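PDB 5Y1Z: drebrin from Homo sapiens, which probably binds actin filaments through an ADF/cofilin-type domain. Local coordinates for residues W31-Y36 / Q54-H59; K64-F69 / I85-E90. One frame throughout, in Å; residues are numbered along the deposited sequence.

Interaction 1: W31-Y36 / Q54-H59; sequences WALYTY and QELSGH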
ATOM      1  N   TRP A  31     -19.145 -14.450 -13.093  1.00 43.45           N
ATOM      2  CA  TRP A  31     -18.239 -14.456 -11.959  1.00 44.05           C
ATOM      3  C   TRP A  31     -16.821 -14.729 -12.424  1.00 44.92           C
ATOM      4  O   TRP A  31     -16.593 -15.391 -13.444  1.00 45.73           O
ATOM      5  CB  TRP A  31     -18.648 -15.475 -10.884  1.00 41.87           C
ATOM      6  CG  TRP A  31     -18.573 -16.918 -11.306  1.00 39.32           C
ATOM      7  CD1 TRP A  31     -19.596 -17.680 -11.778  1.00 41.11           C
ATOM      8  CD2 TRP A  31     -17.421 -17.770 -11.272  1.00 38.85           C
ATOM      9  NE1 TRP A  31     -19.156 -18.957 -12.058  1.00 42.00           N
ATOM     10  CE2 TRP A  31     -17.825 -19.041 -11.754  1.00 40.27           C
ATOM     11  CE3 TRP A  31     -16.086 -17.582 -10.895  1.00 39.89           C
ATOM     12  CZ2 TRP A  31     -16.949 -20.122 -11.857  1.00 39.50           C
ATOM     13  CZ3 TRP A  31     -15.206 -18.660 -11.000  1.00 41.86           C
ATOM     14  CH2 TRP A  31     -15.648 -19.918 -11.478  1.00 41.86           C
ATOM     15  N   ALA A  32     -15.875 -14.184 -11.658  1.00 41.63           N
ATOM     16  CA  ALA A  32     -14.454 -14.434 -11.820  1.00 40.14           C
ATOM     17  C   ALA A  32     -13.859 -14.673 -10.433  1.00 41.04           C
ATOM     18  O   ALA A  32     -14.355 -14.161  -9.430  1.00 40.97           O
ATOM     19  CB  ALA A  32     -13.760 -13.281 -12.569  1.00 37.64           C
ATOM     20  N   LEU A  33     -12.841 -15.527 -10.374  1.00 41.36           N
ATOM     21  CA  LEU A  33     -12.243 -15.965  -9.120  1.00 38.80           C
ATOM     22  C   LEU A  33     -10.735 -15.802  -9.235  1.00 39.05           C
ATOM     23  O   LEU A  33     -10.099 -16.444 -10.093  1.00 41.25           O
ATOM     24  CB  LEU A  33     -12.610 -17.429  -8.827  1.00 38.74           C
ATOM     25  CG  LEU A  33     -11.955 -18.028  -7.597  1.00 35.19           C
ATOM     26  CD1 LEU A  33     -12.470 -17.288  -6.365  1.00 31.76           C
ATOM     27  CD2 LEU A  33     -12.253 -19.518  -7.543  1.00 33.35           C
ATOM     28  N   TYR A  34     -10.161 -15.014  -8.328  1.00 38.32           N
ATOM     29  CA  TYR A  34      -8.725 -14.736  -8.273  1.00 41.54           C
ATOM     30  C   TYR A  34      -8.091 -15.247  -6.980  1.00 43.89           C
ATOM     31  O   TYR A  34      -8.769 -15.475  -5.977  1.00 45.25           O
ATOM     32  CB  TYR A  34      -8.441 -13.228  -8.392  1.00 41.25           C
ATOM     33  CG  TYR A  34      -9.188 -12.520  -9.498  1.00 42.17           C
ATOM     34  CD1 TYR A  34      -8.641 -12.452 -10.776  1.00 42.81           C
ATOM     35  CD2 TYR A  34     -10.422 -11.910  -9.276  1.00 40.83           C
ATOM     36  CE1 TYR A  34      -9.282 -11.812 -11.801  1.00 42.60           C
ATOM     37  CE2 TYR A  34     -11.083 -11.256 -10.319  1.00 41.23           C
ATOM     38  CZ  TYR A  34     -10.494 -11.216 -11.579  1.00 42.29           C
ATOM     39  OH  TYR A  34     -11.092 -10.593 -12.648  1.00 43.47           O
ATOM     40  N   THR A  35      -6.777 -15.448  -7.019  1.00 43.04           N
ATOM     41  CA  THR A  35      -6.045 -15.981  -5.872  1.00 44.32           C
ATOM     42  C   THR A  35      -4.577 -15.600  -6.019  1.00 45.47           C
ATOM     43  O   THR A  35      -4.149 -15.092  -7.060  1.00 45.42           O
ATOM     44  CB  THR A  35      -6.214 -17.501  -5.734  1.00 44.25           C
ATOM     45  OG1 THR A  35      -5.646 -17.936  -4.488  1.00 42.89           O
ATOM     46  CG2 THR A  35      -5.534 -18.232  -6.890  1.00 41.89           C
ATOM     47  N   TYR A  36      -3.793 -15.883  -4.983  1.00 44.17           N
ATOM     48  CA  TYR A  36      -2.373 -15.570  -5.071  1.00 47.34           C
ATOM     49  C   TYR A  36      -1.587 -16.685  -5.750  1.00 49.32           C
ATOM     50  O   TYR A  36      -1.915 -17.869  -5.635  1.00 47.39           O
ATOM     51  CB  TYR A  36      -1.787 -15.297  -3.681  1.00 44.94           C
ATOM     52  CG  TYR A  36      -2.471 -14.168  -2.944  1.00 42.56           C
ATOM     53  CD1 TYR A  36      -3.599 -14.389  -2.178  1.00 35.46           C
ATOM     54  CD2 TYR A  36      -1.984 -12.864  -3.026  1.00 46.75           C
ATOM     55  CE1 TYR A  36      -4.230 -13.354  -1.523  1.00 33.48           C
ATOM     56  CE2 TYR A  36      -2.616 -11.820  -2.355  1.00 42.47           C
ATOM     57  CZ  TYR A  36      -3.737 -12.078  -1.620  1.00 37.93           C
ATOM     58  OH  TYR A  36      -4.337 -11.034  -0.963  1.00 42.02           O
ATOM     59  N   GLN A  54     -23.973 -19.452  -6.953  1.00 50.48           N
ATOM     60  CA  GLN A  54     -24.137 -20.874  -6.684  1.00 53.54           C
ATOM     61  C   GLN A  54     -22.974 -21.650  -7.265  1.00 53.21           C
ATOM     62  O   GLN A  54     -22.386 -22.504  -6.598  1.00 52.64           O
ATOM     63  CB  GLN A  54     -25.458 -21.370  -7.251  1.00 59.42           C
ATOM     64  CG  GLN A  54     -25.683 -22.868  -7.140  1.00 66.99           C
ATOM     65  CD  GLN A  54     -26.592 -23.375  -8.259  1.00 74.93           C
ATOM     66  OE1 GLN A  54     -26.515 -22.884  -9.397  1.00 77.51           O
ATOM     67  NE2 GLN A  54     -27.469 -24.330  -7.940  1.00 75.15           N
ATOM     68  N   GLU A  55     -22.610 -21.335  -8.506  1.00 52.19           N
ATOM     69  CA  GLU A  55     -21.472 -21.991  -9.125  1.00 52.56           C
ATOM     70  C   GLU A  55     -20.171 -21.540  -8.484  1.00 51.20           C
ATOM     71  O   GLU A  55     -19.311 -22.365  -8.167  1.00 37.97           O
ATOM     72  CB  GLU A  55     -21.464 -21.704 -10.622  1.00 56.99           C
ATOM     73  CG  GLU A  55     -20.228 -22.181 -11.359  1.00 61.72           C
ATOM     74  CD  GLU A  55     -20.145 -23.700 -11.460  1.00 69.71           C
ATOM     75  OE1 GLU A  55     -19.024 -24.219 -11.649  1.00 72.06           O
ATOM     76  OE2 GLU A  55     -21.196 -24.370 -11.377  1.00 73.87           O
ATOM     77  N   LEU A  56     -20.020 -20.229  -8.263  1.00 48.03           N
ATOM     78  CA  LEU A  56     -18.749 -19.723  -7.764  1.00 40.35           C
ATOM     79  C   LEU A  56     -18.380 -20.384  -6.438  1.00 40.40           C
ATOM     80  O   LEU A  56     -17.247 -20.854  -6.268  1.00 38.36           O
ATOM     81  CB  LEU A  56     -18.808 -18.206  -7.630  1.00 36.97           C
ATOM     82  CG  LEU A  56     -17.725 -17.564  -6.741  1.00 36.67           C
ATOM     83  CD1 LEU A  56     -16.327 -17.663  -7.346  1.00 31.65           C
ATOM     84  CD2 LEU A  56     -18.098 -16.130  -6.486  1.00 34.75           C
ATOM     85  N   SER A  57     -19.350 -20.545  -5.533  1.00 43.77           N
ATOM     86  CA  SER A  57     -19.032 -21.162  -4.243  1.00 44.37           C
ATOM     87  C   SER A  57     -18.382 -22.543  -4.391  1.00 43.17           C
ATOM     88  O   SER A  57     -17.691 -22.988  -3.469  1.00 43.41           O
ATOM     89  CB  SER A  57     -20.283 -21.248  -3.391  1.00 45.27           C
ATOM     90  OG  SER A  57     -21.349 -21.569  -4.241  1.00 53.73           O
ATOM     91  N   GLY A  58     -18.559 -23.215  -5.533  1.00 37.59           N
ATOM     92  CA  GLY A  58     -17.953 -24.516  -5.761  1.00 38.88           C
ATOM     93  C   GLY A  58     -16.455 -24.512  -6.061  1.00 50.62           C
ATOM     94  O   GLY A  58     -15.849 -25.590  -6.106  1.00 44.51           O
ATOM     95  N   HIS A  59     -15.855 -23.351  -6.330  1.00 36.00           N
ATOM     96  CA  HIS A  59     -14.450 -23.298  -6.690  1.00 35.54           C
ATOM     97  C   HIS A  59     -13.560 -22.790  -5.587  1.00 37.56           C
ATOM     98  O   HIS A  59     -12.355 -22.683  -5.813  1.00 39.57           O
ATOM     99  CB  HIS A  59     -14.232 -22.424  -7.943  1.00 37.12           C
ATOM    100  CG  HIS A  59     -14.928 -22.947  -9.159  1.00 43.18           C
ATOM    101  ND1 HIS A  59     -16.270 -22.738  -9.400  1.00 43.74           N
ATOM    102  CD2 HIS A  59     -14.473 -23.695 -10.189  1.00 38.22           C
ATOM    103  CE1 HIS A  59     -16.613 -23.346 -10.520  1.00 44.30           C
ATOM    104  NE2 HIS A  59     -15.541 -23.932 -11.018  1.00 46.86           N
TER

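Interaction 2: K64-F69 / I85-E90; sequences KVMYGF and INWVGE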
ATOM      1  N   LYS A  64      -6.456 -21.724   0.596  1.00 39.88           N
ATOM      2  CA  LYS A  64      -6.098 -20.500  -0.104  1.00 41.34           C
ATOM      3  C   LYS A  64      -6.947 -19.312   0.329  1.00 40.38           C
ATOM      4  O   LYS A  64      -8.097 -19.454   0.741  1.00 39.39           O
ATOM      5  CB  LYS A  64      -6.206 -20.673  -1.633  1.00 44.19           C
ATOM      6  CG  LYS A  64      -5.199 -21.687  -2.190  1.00 49.47           C
ATOM      7  CD  LYS A  64      -4.873 -21.432  -3.657  1.00 56.09           C
ATOM      8  CE  LYS A  64      -3.440 -20.918  -3.834  1.00 65.03           C
ATOM      9  NZ  LYS A  64      -3.213 -19.453  -3.406  1.00 66.53           N
ATOM     10  N   VAL A  65      -6.335 -18.139   0.247  1.00 40.30           N
ATOM     11  CA  VAL A  65      -7.034 -16.861   0.229  1.00 35.68           C
ATOM     12  C   VAL A  65      -7.416 -16.557  -1.212  1.00 37.84           C
ATOM     13  O   VAL A  65      -6.571 -16.609  -2.108  1.00 40.35           O
ATOM     14  CB  VAL A  65      -6.141 -15.756   0.813  1.00 35.62           C
ATOM     15  CG1 VAL A  65      -6.822 -14.417   0.713  1.00 36.47           C
ATOM     16  CG2 VAL A  65      -5.789 -16.083   2.262  1.00 34.58           C
ATOM     17  N   MET A  66      -8.694 -16.286  -1.457  1.00 42.49           N
ATOM     18  CA  MET A  66      -9.173 -16.031  -2.815  1.00 43.08           C
ATOM     19  C   MET A  66     -10.178 -14.876  -2.806  1.00 43.12           C
ATOM     20  O   MET A  66     -10.785 -14.553  -1.776  1.00 47.18           O
ATOM     21  CB  MET A  66      -9.790 -17.300  -3.436  1.00 42.52           C
ATOM     22  CG  MET A  66      -8.914 -18.549  -3.315  1.00 43.17           C
ATOM     23  SD  MET A  66      -9.485 -20.035  -4.208  1.00 48.48           S
ATOM     24  CE  MET A  66     -11.165 -19.680  -4.353  1.00 50.40           C
ATOM     25  N   TYR A  67     -10.359 -14.253  -3.972  1.00 38.52           N
ATOM     26  CA  TYR A  67     -11.272 -13.121  -4.130  1.00 38.42           C
ATOM     27  C   TYR A  67     -12.258 -13.426  -5.249  1.00 42.15           C
ATOM     28  O   TYR A  67     -11.853 -13.653  -6.394  1.00 47.41           O
ATOM     29  CB  TYR A  67     -10.495 -11.821  -4.403  1.00 34.95           C
ATOM     30  CG  TYR A  67      -9.503 -11.517  -3.310  1.00 37.22           C
ATOM     31  CD1 TYR A  67      -9.942 -11.090  -2.058  1.00 39.08           C
ATOM     32  CD2 TYR A  67      -8.138 -11.700  -3.500  1.00 38.35           C
ATOM     33  CE1 TYR A  67      -9.060 -10.836  -1.031  1.00 40.63           C
ATOM     34  CE2 TYR A  67      -7.235 -11.446  -2.470  1.00 39.93           C
ATOM     35  CZ  TYR A  67      -7.705 -11.014  -1.235  1.00 42.18           C
ATOM     36  OH  TYR A  67      -6.835 -10.758  -0.183  1.00 44.42           O
ATOM     37  N   GLY A  68     -13.548 -13.430  -4.917  1.00 42.15           N
ATOM     38  CA  GLY A  68     -14.576 -13.746  -5.893  1.00 43.50           C
ATOM     39  C   GLY A  68     -15.362 -12.534  -6.338  1.00 46.31           C
ATOM     40  O   GLY A  68     -15.930 -11.819  -5.520  1.00 48.89           O
ATOM     41  N   PHE A  69     -15.368 -12.247  -7.622  1.00 43.96           N
ATOM     42  CA  PHE A  69     -16.031 -11.059  -8.132  1.00 44.86           C
ATOM     43  C   PHE A  69     -17.211 -11.555  -8.946  1.00 45.47           C
ATOM     44  O   PHE A  69     -17.036 -12.100 -10.044  1.00 44.89           O
ATOM     45  CB  PHE A  69     -15.086 -10.197  -8.965  1.00 45.57           C
ATOM     46  CG  PHE A  69     -15.705  -8.918  -9.457  1.00 49.40           C
ATOM     47  CD1 PHE A  69     -15.754  -7.797  -8.652  1.00 50.93           C
ATOM     48  CD2 PHE A  69     -16.245  -8.834 -10.739  1.00 50.16           C
ATOM     49  CE1 PHE A  69     -16.320  -6.602  -9.134  1.00 52.39           C
ATOM     50  CE2 PHE A  69     -16.811  -7.655 -11.208  1.00 49.79           C
ATOM     51  CZ  PHE A  69     -16.853  -6.546 -10.410  1.00 50.09           C
ATOM     52  N   ILE A  85     -16.288 -11.443  -2.787  1.00 51.42           N
ATOM     53  CA  ILE A  85     -16.178 -12.411  -1.707  1.00 48.32           C
ATOM     54  C   ILE A  85     -14.724 -12.465  -1.273  1.00 47.55           C
ATOM     55  O   ILE A  85     -13.840 -12.805  -2.070  1.00 46.60           O
ATOM     56  CB  ILE A  85     -16.665 -13.792  -2.146  1.00 46.42           C
ATOM     57  CG1 ILE A  85     -18.167 -13.727  -2.386  1.00 48.21           C
ATOM     58  CG2 ILE A  85     -16.368 -14.793  -1.044  1.00 46.84           C
ATOM     59  CD1 ILE A  85     -18.666 -14.775  -3.293  1.00 47.55           C
ATOM     60  N   ASN A  86     -14.479 -12.068  -0.028  1.00 45.21           N
ATOM     61  CA  ASN A  86     -13.178 -12.156   0.612  1.00 44.60           C
ATOM     62  C   ASN A  86     -13.084 -13.535   1.245  1.00 45.04           C
ATOM     63  O   ASN A  86     -13.483 -13.744   2.397  1.00 51.40           O
ATOM     64  CB  ASN A  86     -13.038 -11.042   1.635  1.00 49.37           C
ATOM     65  CG  ASN A  86     -11.773 -11.140   2.425  1.00 53.78           C
ATOM     66  OD1 ASN A  86     -10.725 -11.507   1.891  1.00 56.16           O
ATOM     67  ND2 ASN A  86     -11.848 -10.796   3.706  1.00 55.37           N
ATOM     68  N   TRP A  87     -12.562 -14.493   0.481  1.00 39.04           N
ATOM     69  CA  TRP A  87     -12.473 -15.875   0.931  1.00 38.30           C
ATOM     70  C   TRP A  87     -11.151 -16.172   1.634  1.00 41.15           C
ATOM     71  O   TRP A  87     -10.061 -15.994   1.065  1.00 39.74           O
ATOM     72  CB  TRP A  87     -12.643 -16.826  -0.248  1.00 36.14           C
ATOM     73  CG  TRP A  87     -12.425 -18.266   0.125  1.00 34.09           C
ATOM     74  CD1 TRP A  87     -11.250 -18.946   0.105  1.00 33.23           C
ATOM     75  CD2 TRP A  87     -13.422 -19.194   0.582  1.00 35.13           C
ATOM     76  NE1 TRP A  87     -11.445 -20.239   0.506  1.00 36.23           N
ATOM     77  CE2 TRP A  87     -12.772 -20.423   0.801  1.00 35.82           C
ATOM     78  CE3 TRP A  87     -14.810 -19.113   0.797  1.00 32.61           C
ATOM     79  CZ2 TRP A  87     -13.457 -21.567   1.243  1.00 37.46           C
ATOM     80  CZ3 TRP A  87     -15.489 -20.251   1.239  1.00 34.22           C
ATOM     81  CH2 TRP A  87     -14.811 -21.453   1.459  1.00 35.13           C
ATOM     82  N   VAL A  88     -11.247 -16.684   2.851  1.00 40.19           N
ATOM     83  CA  VAL A  88     -10.087 -17.177   3.556  1.00 41.43           C
ATOM     84  C   VAL A  88     -10.388 -18.602   3.967  1.00 45.61           C
ATOM     85  O   VAL A  88     -11.282 -18.843   4.788  1.00 50.01           O
ATOM     86  CB  VAL A  88      -9.726 -16.312   4.768  1.00 41.97           C
ATOM     87  CG1 VAL A  88      -8.446 -16.812   5.396  1.00 43.42           C
ATOM     88  CG2 VAL A  88      -9.556 -14.870   4.325  1.00 39.98           C
ATOM     89  N   GLY A  89      -9.667 -19.548   3.382  1.00 44.11           N
ATOM     90  CA  GLY A  89      -9.906 -20.933   3.708  1.00 42.22           C
ATOM     91  C   GLY A  89      -9.594 -21.209   5.163  1.00 44.50           C
ATOM     92  O   GLY A  89      -8.684 -20.621   5.748  1.00 46.61           O
ATOM     93  N   GLU A  90     -10.387 -22.105   5.753  1.00 48.21           N
ATOM     94  CA  GLU A  90     -10.196 -22.532   7.139  1.00 50.17           C
ATOM     95  C   GLU A  90      -8.793 -23.061   7.402  1.00 52.78           C
ATOM     96  O   GLU A  90      -8.384 -23.148   8.564  1.00 58.48           O
ATOM     97  CB  GLU A  90     -11.232 -23.603   7.519  1.00 49.41           C
TER

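Interaction 1: W31-Y36 / Q54-H59
Trp31 lies against Glu55, Leu56 and His59 where the short helix 52-56 and the turn after it pack on one face of the central sheet of the ADF-homology fold. The indole carries most of the contact. Leu56 CB sits over the face of its five-membered ring in a CH-pi contact, 4.0 Å from the centroid and 17° off the normal, while Leu56 CD1 reaches Trp31 CE3 at 3.6 Å. The His59 ring meets the six-membered ring obliquely, with planes at 41° and Trp31 CZ2 3.5 Å from His59 CE1. Glu55 contributes its aliphatic part, CG lying 3.5 Å from Trp31 NE1; that N-H is hydrogen-bonded to Glu50 O, which helps fix the rotation of the indole. Trp31 holds CG between its backbone N and carbonyl carbon (chi1 65°), swinging the ring over Leu56. An alanine here would remove the indole and is likely to open a gap beside Leu56 and His59 and to leave Glu50 O without this donor. Leu33 adds aliphatic contacts: Leu33 CD1 approaches Leu56 CD1 at 4.0 Å, and Leu33 CD2 rests 3.5 Å from His59 CB.

Interaction 2: K64-F69 / I85-E90
Ile85 N donates to Gly68 O at 2.8 Å, the shortest of five backbone bonds that join strands 65-72 and 81-88, and Gly68 N returns a bond of 2.9 Å to Ile85 O. Two residues further along, Met66 and Trp87 form the next antiparallel hydrogen-bonded pair, Trp87 N donating to Met66 O and Met66 N to Trp87 O. Gly89 N closes the ladder on Lys64 O, a 3.1 Å bond just beyond the paired strands. Val65 with Val88 and Tyr67 with Asn86 are the non-hydrogen-bonded pairs; here the CA-H groups of Val65 and Tyr67 point to Trp87 O and Ile85 O.

On the face bearing Met66 and Trp87, the two side chains run alongside each other, Met66 CG 4.2 Å from Trp87 CD1. The sulfur makes an oblique Met-aromatic contact, 5.4 Å from the centroid of the five-membered ring. Trp87 sets CG anti to the backbone N (chi1 174°), and the indole edge faces Lys64 O, 3.3 Å from Trp87 CD1. Its NE1 is hydrogen-bonded to Glu61 O, and its ring stacks with Phe60.

The other face carries Val65 beside Val88 and Tyr67 beside Asn86. The Tyr67 ring and the Asn86 amide are nearly parallel, their planes 9° apart, with Tyr67 CE1 3.4 Å from Asn86 OD1. Beyond this pair, Tyr67 OH is hydrogen-bonded to Tyr36 OH and Asn86 ND2 to Asn119 OD1, while helices 94-101 and 104-110 cover this face. Strands 65-72 and 81-88 follow each other in the chain and form a beta hairpin within the mixed sheet of the ADF-homology fold.

Overall arrangement
Both contacts are buried and share one sheet, in which strands 31-36 and 65-72 are neighbours, but they use it differently. Interaction 1 packs segment 54-59 against the sheet mainly through side chains, without hydrogen bonds between the segments, and with partly exposed Glu55 and His59 at its margin; interaction 2 builds the sheet itself, through a ladder of main-chain bonds with side chains on both faces. The centres of interaction 1 and interaction 2 lie about 8 Å apart. They meet where Leu33 CD2 touches Met66 CE at 3.4 Å and where Ala32 O and Phe69 N are probably hydrogen-bonded, and the Tyr36-Tyr67 hydrogen bond also ties them. Along the chain, interaction 1 closes before interaction 2 opens.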